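Local coordinates for protein acinetobacter secreted protease CpaA (Acinetobacter nosocomialis M2, PDB 6O38) that acts as a secreted zinc metalloprotease that forms a complex with its chaperone CpaB and is probably exported through the type II secretion pathway, at residues Ala323-Gly328 with Phe361-Gln366; Leu120-Lys125 with Val145-Val150; Tyr178-Lys183 with Ala519-Ser524; Leu194-Ile199 with Ile213-Gly218; Ala431-Ala436 with Gly462-Asp467. One frame throughout, in Å; residues are numbered along the deposited sequence.

Four of the five contacts involve the beta-sandwich domains, and the fifth lies in the metalloprotease domain. Contacts 2 and 4, partly buried, both stand where a pair of parallel strands ends. In contact 2 the segments part into polar loops held by an aspartate, whereas in contact 4 one segment coils into a helical turn packed on a phenylalanine. Contact 1, at the surface, closes a loop over a tyrosine near the end of a hairpin. Contact 3, also at the surface, is carried by apolar side chains and brings a hairpin turn to a loop about 336 residues further on. Contact 5, partly buried, joins a helix N-terminus to a loop through one backbone bond, with carboxylates close by.

Contact 1: residues Ala323-Gly328 with Phe361-Gln366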
# COMPACT_ATOMS: atom_id res chain seq x y z
N ALA A 323 8.65 27.39 13.55
CA ALA A 323 9.84 28.15 13.93
C ALA A 323 10.98 27.23 14.34
O ALA A 323 12.15 27.56 14.11
CB ALA A 323 9.51 29.13 15.05
N GLN A 324 10.67 26.09 14.95
CA GLN A 324 11.68 25.14 15.40
C GLN A 324 11.47 23.81 14.69
O GLN A 324 10.36 23.26 14.72
CB GLN A 324 11.64 24.96 16.92
CG GLN A 324 12.34 26.09 17.66
CD GLN A 324 11.99 26.15 19.13
OE1 GLN A 324 11.67 25.13 19.75
NE2 GLN A 324 11.98 27.35 19.69
N ALA A 325 12.53 23.31 14.07
CA ALA A 325 12.47 22.07 13.31
C ALA A 325 13.87 21.51 13.20
O ALA A 325 14.85 22.15 13.59
CB ALA A 325 11.86 22.29 11.92
N GLN A 326 13.96 20.30 12.67
CA GLN A 326 15.24 19.64 12.43
C GLN A 326 15.37 19.33 10.94
O GLN A 326 14.37 19.21 10.23
CB GLN A 326 15.37 18.36 13.25
CG GLN A 326 15.41 18.60 14.76
CD GLN A 326 15.55 17.32 15.56
OE1 GLN A 326 15.83 16.26 15.00
NE2 GLN A 326 15.37 17.42 16.87
N VAL A 327 16.62 19.22 10.48
CA VAL A 327 16.88 18.99 9.07
C VAL A 327 16.19 17.71 8.61
O VAL A 327 16.35 16.65 9.22
CB VAL A 327 18.40 18.92 8.81
CG1 VAL A 327 18.68 18.53 7.37
CG2 VAL A 327 19.04 20.26 9.14
N GLY A 328 15.41 17.82 7.54
CA GLY A 328 14.64 16.71 7.02
C GLY A 328 13.16 16.77 7.34
O GLY A 328 12.38 16.05 6.70
N PHE A 361 7.23 21.58 1.82
CA PHE A 361 8.43 22.30 2.20
C PHE A 361 9.28 21.40 3.08
O PHE A 361 8.76 20.58 3.84
CB PHE A 361 8.09 23.61 2.94
CG PHE A 361 7.16 24.52 2.18
CD1 PHE A 361 5.79 24.39 2.30
CD2 PHE A 361 7.67 25.50 1.34
CE1 PHE A 361 4.94 25.23 1.60
CE2 PHE A 361 6.83 26.34 0.64
CZ PHE A 361 5.46 26.20 0.77
N ILE A 362 10.59 21.56 2.97
CA ILE A 362 11.54 20.75 3.73
C ILE A 362 12.51 21.68 4.45
O ILE A 362 12.90 22.72 3.90
CB ILE A 362 12.28 19.74 2.83
CG1 ILE A 362 13.12 18.77 3.68
CG2 ILE A 362 13.15 20.45 1.80
CD1 ILE A 362 13.73 17.63 2.88
N TYR A 363 12.88 21.31 5.67
CA TYR A 363 13.76 22.13 6.49
C TYR A 363 15.21 21.76 6.24
O TYR A 363 15.57 20.57 6.17
CB TYR A 363 13.41 21.95 7.97
CG TYR A 363 14.03 23.00 8.88
CD1 TYR A 363 13.53 24.29 8.91
CD2 TYR A 363 15.09 22.68 9.71
CE1 TYR A 363 14.08 25.25 9.74
CE2 TYR A 363 15.65 23.63 10.55
CZ TYR A 363 15.14 24.91 10.56
OH TYR A 363 15.69 25.87 11.38
N THR A 364 16.06 22.77 6.10
CA THR A 364 17.49 22.61 5.89
C THR A 364 18.25 23.37 6.97
O THR A 364 17.66 24.00 7.85
CB THR A 364 17.90 23.10 4.50
OG1 THR A 364 17.77 24.53 4.43
CG2 THR A 364 17.03 22.47 3.42
N ALA A 365 19.58 23.29 6.90
CA ALA A 365 20.42 24.01 7.86
C ALA A 365 20.22 25.51 7.79
O ALA A 365 20.50 26.21 8.77
CB ALA A 365 21.89 23.66 7.62
N GLN A 366 19.74 26.03 6.65
CA GLN A 366 19.52 27.46 6.47
C GLN A 366 18.04 27.80 6.36
O GLN A 366 17.67 28.79 5.72
CB GLN A 366 20.30 27.96 5.25
CG GLN A 366 21.80 28.05 5.49
CD GLN A 366 22.61 27.92 4.22
OE1 GLN A 366 22.13 27.40 3.21
NE2 GLN A 366 23.85 28.40 4.26
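A325 rests its methyl group on one face of the Y363 ring, while the backbone N of V327 lies in the plane of the ring, at its edge. A325 CB stands 3.9 Å from the centroid of the Y363 ring, displaced toward the rim and closest to Y363 CG, a CH-pi contact. The backbone from A325 to V327 passes the same side of the tyrosine: A325 O is 3.5 Å from Y363 CE2, and Q326 C approaches Y363 CD2 obliquely. W368 meets the Y363 ring edge-to-face and also touches A325, so methyl, phenol and indole form a small cluster.

With CG of Y363 anti to its own backbone N (chi1 -166°), the ring is turned to A325, while the carbonyl of the same residue meets G328. G328 N donates to Y363 O at 3.1 Å in a nearly straight bond, from a direction tilted 26° out of the carbonyl plane. V327 CA adds a weaker CA-H...O approach to Y363 O at 3.6 Å. Residues 323-328 belong to the connection leading into strand 330-335, the antiparallel partner of strand 358-364 in this StcE-type beta-sandwich domain, and the G328 bond lies just ahead of that pairing, next to the backbone bonding of Y363 with D329.

Beyond the ring, V327 turns its branches to the hairpin end. V327 CG2 lies 3.8 Å from A365 N, and V327 CG1 is near Y363 O. On the neighbouring strand position I362 CG1 comes 4.1 Å from G328 O.

Contact 2: residues Leu120-Lys125 with Val145-Val150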
# COMPACT_ATOMS: atom_id res chain seq x y z
N LEU A 120 9.73 -27.71 13.04
CA LEU A 120 9.62 -27.56 14.48
C LEU A 120 10.89 -28.09 15.13
O LEU A 120 11.30 -29.23 14.88
CB LEU A 120 8.36 -28.28 14.98
CG LEU A 120 7.94 -28.46 16.44
CD1 LEU A 120 8.33 -29.84 16.93
CD2 LEU A 120 8.50 -27.36 17.36
N ILE A 121 11.51 -27.26 15.97
CA ILE A 121 12.76 -27.58 16.66
C ILE A 121 12.47 -27.80 18.14
O ILE A 121 11.80 -26.98 18.77
CB ILE A 121 13.80 -26.47 16.46
CG1 ILE A 121 14.17 -26.34 14.98
CG2 ILE A 121 15.04 -26.75 17.30
CD1 ILE A 121 15.22 -25.29 14.71
N GLN A 122 12.98 -28.90 18.68
CA GLN A 122 12.78 -29.27 20.08
C GLN A 122 14.12 -29.56 20.75
O GLN A 122 15.17 -29.64 20.09
CB GLN A 122 11.87 -30.49 20.22
CG GLN A 122 10.61 -30.45 19.40
CD GLN A 122 9.75 -31.67 19.59
OE1 GLN A 122 10.13 -32.78 19.21
NE2 GLN A 122 8.58 -31.49 20.19
N ASP A 123 14.07 -29.72 22.07
CA ASP A 123 15.25 -30.09 22.84
C ASP A 123 15.86 -31.39 22.33
O ASP A 123 17.08 -31.51 22.19
CB ASP A 123 14.91 -30.20 24.33
CG ASP A 123 14.93 -28.85 25.03
OD1 ASP A 123 15.52 -27.90 24.47
OD2 ASP A 123 14.36 -28.74 26.14
N ASP A 124 15.00 -32.37 22.02
CA ASP A 124 15.44 -33.69 21.57
C ASP A 124 15.58 -33.80 20.06
O ASP A 124 16.14 -34.78 19.57
CB ASP A 124 14.46 -34.76 22.08
CG ASP A 124 13.02 -34.46 21.70
OD1 ASP A 124 12.77 -33.36 21.14
OD2 ASP A 124 12.13 -35.30 21.96
N LYS A 125 15.08 -32.81 19.31
CA LYS A 125 15.24 -32.76 17.85
C LYS A 125 15.80 -31.39 17.50
O LYS A 125 15.05 -30.45 17.23
CB LYS A 125 13.92 -33.04 17.12
CG LYS A 125 13.26 -34.35 17.51
CD LYS A 125 12.01 -34.61 16.70
CE LYS A 125 11.56 -36.05 16.82
NZ LYS A 125 10.42 -36.32 15.92
N VAL A 145 9.46 -22.92 13.74
CA VAL A 145 9.14 -22.68 15.14
C VAL A 145 10.06 -23.55 15.99
O VAL A 145 10.40 -24.67 15.62
CB VAL A 145 7.65 -22.98 15.44
CG1 VAL A 145 7.30 -24.42 15.09
CG2 VAL A 145 7.31 -22.67 16.89
N SER A 146 10.48 -23.01 17.14
CA SER A 146 11.36 -23.71 18.05
C SER A 146 10.81 -23.65 19.46
O SER A 146 10.38 -22.59 19.92
CB SER A 146 12.78 -23.12 18.02
OG SER A 146 13.60 -23.71 19.02
N THR A 147 10.81 -24.79 20.15
CA THR A 147 10.51 -24.86 21.57
C THR A 147 11.71 -25.29 22.39
O THR A 147 11.59 -25.49 23.61
CB THR A 147 9.34 -25.82 21.82
OG1 THR A 147 9.76 -27.17 21.59
CG2 THR A 147 8.17 -25.49 20.91
N ALA A 148 12.88 -25.43 21.76
CA ALA A 148 14.07 -25.87 22.46
C ALA A 148 14.61 -24.75 23.36
O ALA A 148 14.35 -23.56 23.15
CB ALA A 148 15.15 -26.30 21.47
N SER A 149 15.37 -25.15 24.38
CA SER A 149 15.95 -24.20 25.31
C SER A 149 17.31 -23.69 24.86
O SER A 149 17.74 -22.63 25.33
CB SER A 149 16.08 -24.83 26.70
OG SER A 149 16.95 -25.95 26.67
N VAL A 150 18.00 -24.40 23.98
CA VAL A 150 19.23 -23.93 23.37
C VAL A 150 18.89 -23.39 21.99
O VAL A 150 18.15 -24.03 21.22
CB VAL A 150 20.29 -25.05 23.30
CG1 VAL A 150 20.99 -25.07 21.95
CG2 VAL A 150 21.29 -24.90 24.43
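I121, S146 and A148 form the close-packed side of this contact, where two parallel strands end together. I121 N donates to V145 O at 2.8 Å, and T147 N returns a bond to I121 O, also 2.8 Å long. S146 CA approaches that same oxygen, and A148 CB sits 4.2 Å from I121 CG2. I121 and S146 share one face of the sheet and both touch L167, from a strand of the sheet packed against it. L120 and V145 share the other face, where L120 CD2 meets V145 CG1 at 3.9 Å and T147 CG2 at 4.0 Å.

Past the strand ends the chains move apart and the chemistry becomes polar and exposed. D123 bridges the gap: its OD1 accepts from S149 N at 2.8 Å and from S149 OG at 3.3 Å, both on the syn side, the hydroxyl from 32° out of the carboxylate plane. S149 can offer both donors because its OG lies between its backbone N and carbonyl carbon (chi1 62°), which sets hydroxyl and amide toward a single oxygen. Q122 and T147 merely run alongside one another at the rim.

Strands 116-121 and 141-146 are adjacent and parallel, and the chain between them includes strand 129-131 of the second sheet; such crossing from sheet to sheet fits the StcE-type beta-sandwich domain to which both segments belong.

Contact 3: residues Tyr178-Lys183 with Ala519-Ser524; sequences YSALGK and AHPLGS
L181 extends from the tip of a hairpin toward the turn H520-G523, its CB directed at that turn and its branches meeting three residues. From CB the chain leads to L181 CG, 4.2 Å from P521 CG; CG stands opposite the carbonyl carbon (chi1 -66°), sending the fork toward the turn. At the tip L181 CD1 touches H520 CE1 and L522 CD1, each at 3.9 Å, while L181 CD2 comes 3.8 Å from H520 NE2 and packs against P521 CD. L181 thus touches H520, P521 and L522 at once.

A180 CB meets P521 CG at 3.9 Å, and L522 CD2 lies over one face of the Y178 ring, offset toward its rim near CE2, 3.9 Å from the centroid in a CH-pi contact. Y178 OH is hydrogen-bonded to E187. Within the type I turn, L522 N donates to H520 ND1 at 3.0 Å, which fixes the imidazole beside the turn.

Within 178-183, G182 and K183 both face Y178, forming a G1 beta bulge that closes the hairpin of strands 172-178 and 183-195. The arrangement is an apolar interface between a beta-sandwich hairpin and the loop region following helix 496-504, which supplies zinc ligands H498 and H502.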
# COMPACT_ATOMS: atom_id res chain seq x y z
N TYR A 178 9.80 -18.09 -3.49
CA TYR A 178 9.52 -17.47 -4.78
C TYR A 178 10.52 -18.01 -5.79
O TYR A 178 11.72 -17.70 -5.72
CB TYR A 178 9.61 -15.95 -4.69
CG TYR A 178 8.44 -15.29 -3.98
CD1 TYR A 178 8.26 -15.44 -2.61
CD2 TYR A 178 7.52 -14.52 -4.68
CE1 TYR A 178 7.20 -14.85 -1.96
CE2 TYR A 178 6.46 -13.92 -4.04
CZ TYR A 178 6.30 -14.08 -2.68
OH TYR A 178 5.24 -13.49 -2.03
N SER A 179 10.04 -18.82 -6.74
CA SER A 179 10.93 -19.38 -7.75
C SER A 179 11.46 -18.31 -8.70
O SER A 179 12.53 -18.48 -9.29
CB SER A 179 10.22 -20.48 -8.53
OG SER A 179 8.95 -20.05 -8.97
N ALA A 180 10.72 -17.20 -8.86
CA ALA A 180 11.23 -16.09 -9.65
C ALA A 180 12.47 -15.47 -9.02
O ALA A 180 13.30 -14.90 -9.73
CB ALA A 180 10.14 -15.03 -9.83
N LEU A 181 12.61 -15.58 -7.70
CA LEU A 181 13.79 -15.10 -7.00
C LEU A 181 14.72 -16.21 -6.55
O LEU A 181 15.87 -15.92 -6.21
CB LEU A 181 13.38 -14.28 -5.76
CG LEU A 181 12.64 -12.96 -5.98
CD1 LEU A 181 12.21 -12.37 -4.64
CD2 LEU A 181 13.52 -11.98 -6.73
N GLY A 182 14.26 -17.46 -6.54
CA GLY A 182 15.03 -18.54 -5.94
C GLY A 182 15.37 -18.28 -4.49
O GLY A 182 16.46 -18.65 -4.04
N LYS A 183 14.46 -17.65 -3.75
CA LYS A 183 14.72 -17.23 -2.38
C LYS A 183 13.49 -17.48 -1.53
O LYS A 183 12.35 -17.34 -2.00
CB LYS A 183 15.10 -15.75 -2.31
CG LYS A 183 16.45 -15.41 -2.93
CD LYS A 183 17.57 -16.13 -2.21
CE LYS A 183 18.92 -15.77 -2.80
NZ LYS A 183 19.67 -14.83 -1.93
N ALA A 519 11.43 -3.15 -11.89
CA ALA A 519 10.58 -4.33 -11.94
C ALA A 519 11.10 -5.37 -10.95
O ALA A 519 12.30 -5.64 -10.91
CB ALA A 519 10.53 -4.91 -13.35
N HIS A 520 10.19 -5.94 -10.16
CA HIS A 520 10.57 -6.91 -9.14
C HIS A 520 9.36 -7.75 -8.78
O HIS A 520 8.25 -7.21 -8.71
CB HIS A 520 11.13 -6.20 -7.90
CG HIS A 520 11.85 -7.12 -6.96
ND1 HIS A 520 11.20 -7.85 -5.99
CD2 HIS A 520 13.16 -7.42 -6.83
CE1 HIS A 520 12.08 -8.56 -5.31
NE2 HIS A 520 13.28 -8.32 -5.80
N PRO A 521 9.53 -9.05 -8.54
CA PRO A 521 8.37 -9.89 -8.20
C PRO A 521 7.67 -9.49 -6.91
O PRO A 521 6.49 -9.82 -6.74
CB PRO A 521 8.97 -11.30 -8.10
CG PRO A 521 10.22 -11.24 -8.92
CD PRO A 521 10.75 -9.85 -8.73
N LEU A 522 8.36 -8.80 -6.00
CA LEU A 522 7.78 -8.39 -4.73
C LEU A 522 7.22 -6.97 -4.77
O LEU A 522 6.86 -6.43 -3.71
CB LEU A 522 8.81 -8.52 -3.61
CG LEU A 522 9.35 -9.92 -3.33
CD1 LEU A 522 10.41 -9.87 -2.24
CD2 LEU A 522 8.22 -10.86 -2.94
N GLY A 523 7.15 -6.36 -5.94
CA GLY A 523 6.65 -5.01 -6.07
C GLY A 523 7.43 -4.19 -7.07
O GLY A 523 8.66 -4.13 -7.01
N SER A 524 6.72 -3.57 -8.01
CA SER A 524 7.34 -2.83 -9.10
C SER A 524 6.85 -1.39 -9.11
O SER A 524 5.67 -1.13 -8.88
CB SER A 524 7.03 -3.50 -10.45
OG SER A 524 7.55 -4.81 -10.50

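Contact 4: residues Leu194-Ile199 with Ile213-Gly218; sequences LNVQQI and IAFGDG
L194 pairs with I213, and N195 with A214, in parallel register, with CA atoms 4.9 Å apart for L194 and I213. A214 N donates to L194 O at 2.9 Å, and V196 N donates to A214 O at 3.2 Å, so A214 bonds to residues 194-199 through both its amide and its carbonyl. I213 CA adds a CA-H...O approach of 3.3 Å to L194 O. Directly after this pairing residues 196-199 curl into a short, weakly bonded helical turn, with Q198 N reaching N195 O at 2.8 Å, while 213-215 stays in strand conformation.

The curl brings V196 over the neighbouring strand. V196 CG1 sits above the centre of the F215 ring, 3.8 Å from the centroid and only 6° off the ring normal, a CH-pi contact. With chi1 at 77°, V196 CG1 is tucked between its own N and C, and CG2, opposite the N, reaches the ring rim, V196 CG2 to F215 CZ 3.5 Å. V196 CB also packs on I213 CG2 at 4.0 Å. I199 CD1 extends the apolar patch more loosely toward I213 CD1. On the opposite sheet face, N195 OD1 lies beside A214 CB.

F224 of the short strand 223-224 touches V196, I199 and I213 together, and N219 OD1 accepts from Q197 N at the start of the turn. Strand 210-215 lies between strands 183-195 and 235-240, parallel to both, and I238 and S240 of the latter lie against F215.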
# COMPACT_ATOMS: atom_id res chain seq x y z
N LEU A 194 9.91 -6.12 23.77
CA LEU A 194 10.71 -5.62 24.88
C LEU A 194 10.06 -4.38 25.47
O LEU A 194 9.59 -3.51 24.74
CB LEU A 194 12.14 -5.29 24.43
CG LEU A 194 13.04 -6.43 23.97
CD1 LEU A 194 14.39 -5.90 23.52
CD2 LEU A 194 13.21 -7.46 25.08
N ASN A 195 10.03 -4.32 26.80
CA ASN A 195 9.65 -3.10 27.50
C ASN A 195 10.90 -2.26 27.73
O ASN A 195 11.92 -2.78 28.22
CB ASN A 195 8.96 -3.42 28.82
CG ASN A 195 7.65 -4.16 28.63
OD1 ASN A 195 6.89 -3.87 27.70
ND2 ASN A 195 7.37 -5.11 29.51
N VAL A 196 10.84 -0.98 27.37
CA VAL A 196 12.02 -0.12 27.43
C VAL A 196 12.57 -0.01 28.84
O VAL A 196 13.75 0.30 29.02
CB VAL A 196 11.69 1.26 26.83
CG1 VAL A 196 10.88 2.10 27.81
CG2 VAL A 196 12.97 1.97 26.42
N GLN A 197 11.74 -0.26 29.86
CA GLN A 197 12.23 -0.27 31.23
C GLN A 197 13.21 -1.41 31.48
O GLN A 197 14.04 -1.31 32.39
CB GLN A 197 11.06 -0.37 32.21
CG GLN A 197 10.40 -1.74 32.26
CD GLN A 197 9.19 -1.80 33.17
OE1 GLN A 197 9.11 -1.06 34.15
NE2 GLN A 197 8.24 -2.67 32.84
N GLN A 198 13.13 -2.48 30.69
CA GLN A 198 14.04 -3.61 30.86
C GLN A 198 15.43 -3.33 30.29
O GLN A 198 16.42 -3.85 30.80
CB GLN A 198 13.45 -4.85 30.19
CG GLN A 198 12.11 -5.29 30.78
CD GLN A 198 11.44 -6.37 29.96
OE1 GLN A 198 11.86 -6.66 28.84
NE2 GLN A 198 10.40 -6.97 30.51
N ILE A 199 15.51 -2.51 29.24
CA ILE A 199 16.77 -2.29 28.53
C ILE A 199 17.33 -0.89 28.71
O ILE A 199 18.48 -0.64 28.31
CB ILE A 199 16.62 -2.59 27.02
CG1 ILE A 199 15.54 -1.70 26.41
CG2 ILE A 199 16.27 -4.06 26.80
CD1 ILE A 199 15.43 -1.81 24.90
N ILE A 213 9.70 -2.48 20.70
CA ILE A 213 10.03 -1.80 21.95
C ILE A 213 8.85 -0.94 22.36
O ILE A 213 8.45 -0.03 21.62
CB ILE A 213 11.31 -0.96 21.82
CG1 ILE A 213 12.48 -1.85 21.42
CG2 ILE A 213 11.60 -0.22 23.11
CD1 ILE A 213 13.66 -1.10 20.86
N ALA A 214 8.28 -1.22 23.53
CA ALA A 214 7.08 -0.56 24.01
C ALA A 214 7.40 0.49 25.06
O ALA A 214 8.20 0.25 25.97
CB ALA A 214 6.09 -1.58 24.58
N PHE A 215 6.78 1.66 24.92
CA PHE A 215 6.80 2.71 25.93
C PHE A 215 5.41 2.82 26.56
O PHE A 215 4.40 2.71 25.86
CB PHE A 215 7.21 4.06 25.33
CG PHE A 215 8.68 4.20 25.07
CD1 PHE A 215 9.32 3.39 24.14
CD2 PHE A 215 9.43 5.16 25.74
CE1 PHE A 215 10.67 3.53 23.89
CE2 PHE A 215 10.78 5.30 25.50
CZ PHE A 215 11.40 4.49 24.57
N GLY A 216 5.37 3.05 27.87
CA GLY A 216 4.10 3.22 28.55
C GLY A 216 4.29 3.93 29.87
O GLY A 216 5.40 4.30 30.26
N ASP A 217 3.17 4.14 30.56
CA ASP A 217 3.23 4.69 31.91
C ASP A 217 3.76 3.64 32.87
O ASP A 217 3.27 2.51 32.90
CB ASP A 217 1.86 5.18 32.35
CG ASP A 217 1.43 6.44 31.62
OD1 ASP A 217 2.31 7.15 31.09
OD2 ASP A 217 0.21 6.73 31.59
N GLY A 218 4.79 4.00 33.64
CA GLY A 218 5.52 3.03 34.43
C GLY A 218 6.54 2.23 33.65
O GLY A 218 7.21 1.37 34.24

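Contact 5: residues Ala431-Ala436 with Gly462-Asp467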
# COMPACT_ATOMS: atom_id res chain seq x y z
N ALA A 431 -9.13 8.69 -35.07
CA ALA A 431 -9.69 7.35 -35.05
C ALA A 431 -9.09 6.47 -33.95
O ALA A 431 -9.72 5.49 -33.55
CB ALA A 431 -9.48 6.67 -36.41
N THR A 432 -7.89 6.81 -33.47
CA THR A 432 -7.20 6.02 -32.46
C THR A 432 -6.65 6.93 -31.37
O THR A 432 -6.49 8.14 -31.55
CB THR A 432 -6.05 5.19 -33.06
OG1 THR A 432 -5.05 6.08 -33.58
CG2 THR A 432 -6.55 4.28 -34.17
N LEU A 433 -6.36 6.32 -30.21
CA LEU A 433 -5.75 7.06 -29.12
C LEU A 433 -4.33 7.49 -29.49
O LEU A 433 -3.88 8.57 -29.09
CB LEU A 433 -5.75 6.22 -27.85
CG LEU A 433 -5.60 6.97 -26.52
CD1 LEU A 433 -6.73 8.00 -26.35
CD2 LEU A 433 -5.56 6.01 -25.34
N LYS A 434 -3.63 6.65 -30.26
CA LYS A 434 -2.30 6.99 -30.76
C LYS A 434 -2.35 8.23 -31.63
O LYS A 434 -1.46 9.09 -31.56
CB LYS A 434 -1.78 5.82 -31.59
CG LYS A 434 -0.41 6.00 -32.21
CD LYS A 434 -0.07 4.78 -33.06
CE LYS A 434 1.28 4.90 -33.72
NZ LYS A 434 1.59 3.68 -34.51
N GLU A 435 -3.37 8.34 -32.47
CA GLU A 435 -3.56 9.54 -33.28
C GLU A 435 -3.96 10.74 -32.43
O GLU A 435 -3.57 11.87 -32.74
CB GLU A 435 -4.60 9.26 -34.36
CG GLU A 435 -4.54 10.20 -35.55
CD GLU A 435 -5.45 9.74 -36.68
OE1 GLU A 435 -6.35 8.91 -36.42
OE2 GLU A 435 -5.28 10.22 -37.83
N ALA A 436 -4.73 10.52 -31.36
CA ALA A 436 -5.22 11.63 -30.55
C ALA A 436 -4.08 12.34 -29.83
O ALA A 436 -4.12 13.57 -29.65
CB ALA A 436 -6.26 11.14 -29.55
N GLY A 462 -10.29 9.30 -23.26
CA GLY A 462 -11.10 9.03 -24.43
C GLY A 462 -11.57 7.58 -24.47
O GLY A 462 -11.25 6.78 -23.60
N ASN A 463 -12.34 7.28 -25.52
CA ASN A 463 -12.87 5.94 -25.74
C ASN A 463 -12.41 5.36 -27.08
O ASN A 463 -12.90 4.30 -27.48
CB ASN A 463 -14.40 5.96 -25.66
CG ASN A 463 -15.00 4.57 -25.50
OD1 ASN A 463 -14.47 3.74 -24.76
ND2 ASN A 463 -16.10 4.32 -26.19
N GLU A 464 -11.49 6.02 -27.76
CA GLU A 464 -10.97 5.50 -29.02
C GLU A 464 -10.08 4.28 -28.76
O GLU A 464 -9.44 4.18 -27.71
CB GLU A 464 -10.17 6.57 -29.76
CG GLU A 464 -10.93 7.87 -30.02
CD GLU A 464 -10.99 8.78 -28.80
OE1 GLU A 464 -10.21 8.56 -27.85
OE2 GLU A 464 -11.82 9.72 -28.79
N PRO A 465 -10.03 3.34 -29.69
CA PRO A 465 -9.14 2.19 -29.52
C PRO A 465 -7.68 2.58 -29.73
O PRO A 465 -7.35 3.29 -30.68
CB PRO A 465 -9.62 1.20 -30.59
CG PRO A 465 -10.23 2.06 -31.64
CD PRO A 465 -10.87 3.21 -30.90
N GLY A 466 -6.82 2.11 -28.83
CA GLY A 466 -5.39 2.32 -28.99
C GLY A 466 -4.76 1.36 -29.98
O GLY A 466 -5.27 0.27 -30.25
N ASP A 467 -3.62 1.78 -30.53
CA ASP A 467 -2.85 0.97 -31.48
C ASP A 467 -1.79 0.16 -30.71
O ASP A 467 -0.59 0.45 -30.75
CB ASP A 467 -2.20 1.85 -32.54
CG ASP A 467 -3.20 2.52 -33.44
OD1 ASP A 467 -4.30 1.96 -33.63
OD2 ASP A 467 -2.88 3.60 -33.98
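T432, L433 and K434, at the start of helix 433-439, meet the loop residues E464, P465 and D467. L433 N donates to P465 O at 3.2 Å, but from well above the carbonyl plane. D467 crosses the side chains of T432 and K434 at roughly a right angle: T432 OG1 gives a weak hydrogen bond of 3.3 Å to D467 OD2, T432 CG2 lies near D467 OD1, and the methylenes of K434 run past D467 OD2, which K434 CD nears at 3.2 Å. With CG opposite the backbone N (chi1 180°) and the later torsions extended, K434 carries its ammonium beyond the acid, NZ to D467 OD2 being 4.5 Å, too long for a salt bridge. L433 CD1 comes 3.8 Å from E464 OE1.

A second layer sets these groups in place. T432 is the N-cap of the helix, its OG1 accepting from E435 N at 3.0 Å, and E435 OE1 accepts from A431 N at 3.1 Å. The carboxylate of E464 is held by K427 in a salt bridge and by Y460 through its hydroxyl, while W472 lies against L433 and K434. The side chain of L433 lies about 11 Å from the zinc ion of the reprolysin-like domain.

With the salt bridge to K427, E464 is probably ionised although buried, and the helix N-terminus with nearby K434 would probably stabilise a negative charge on D467.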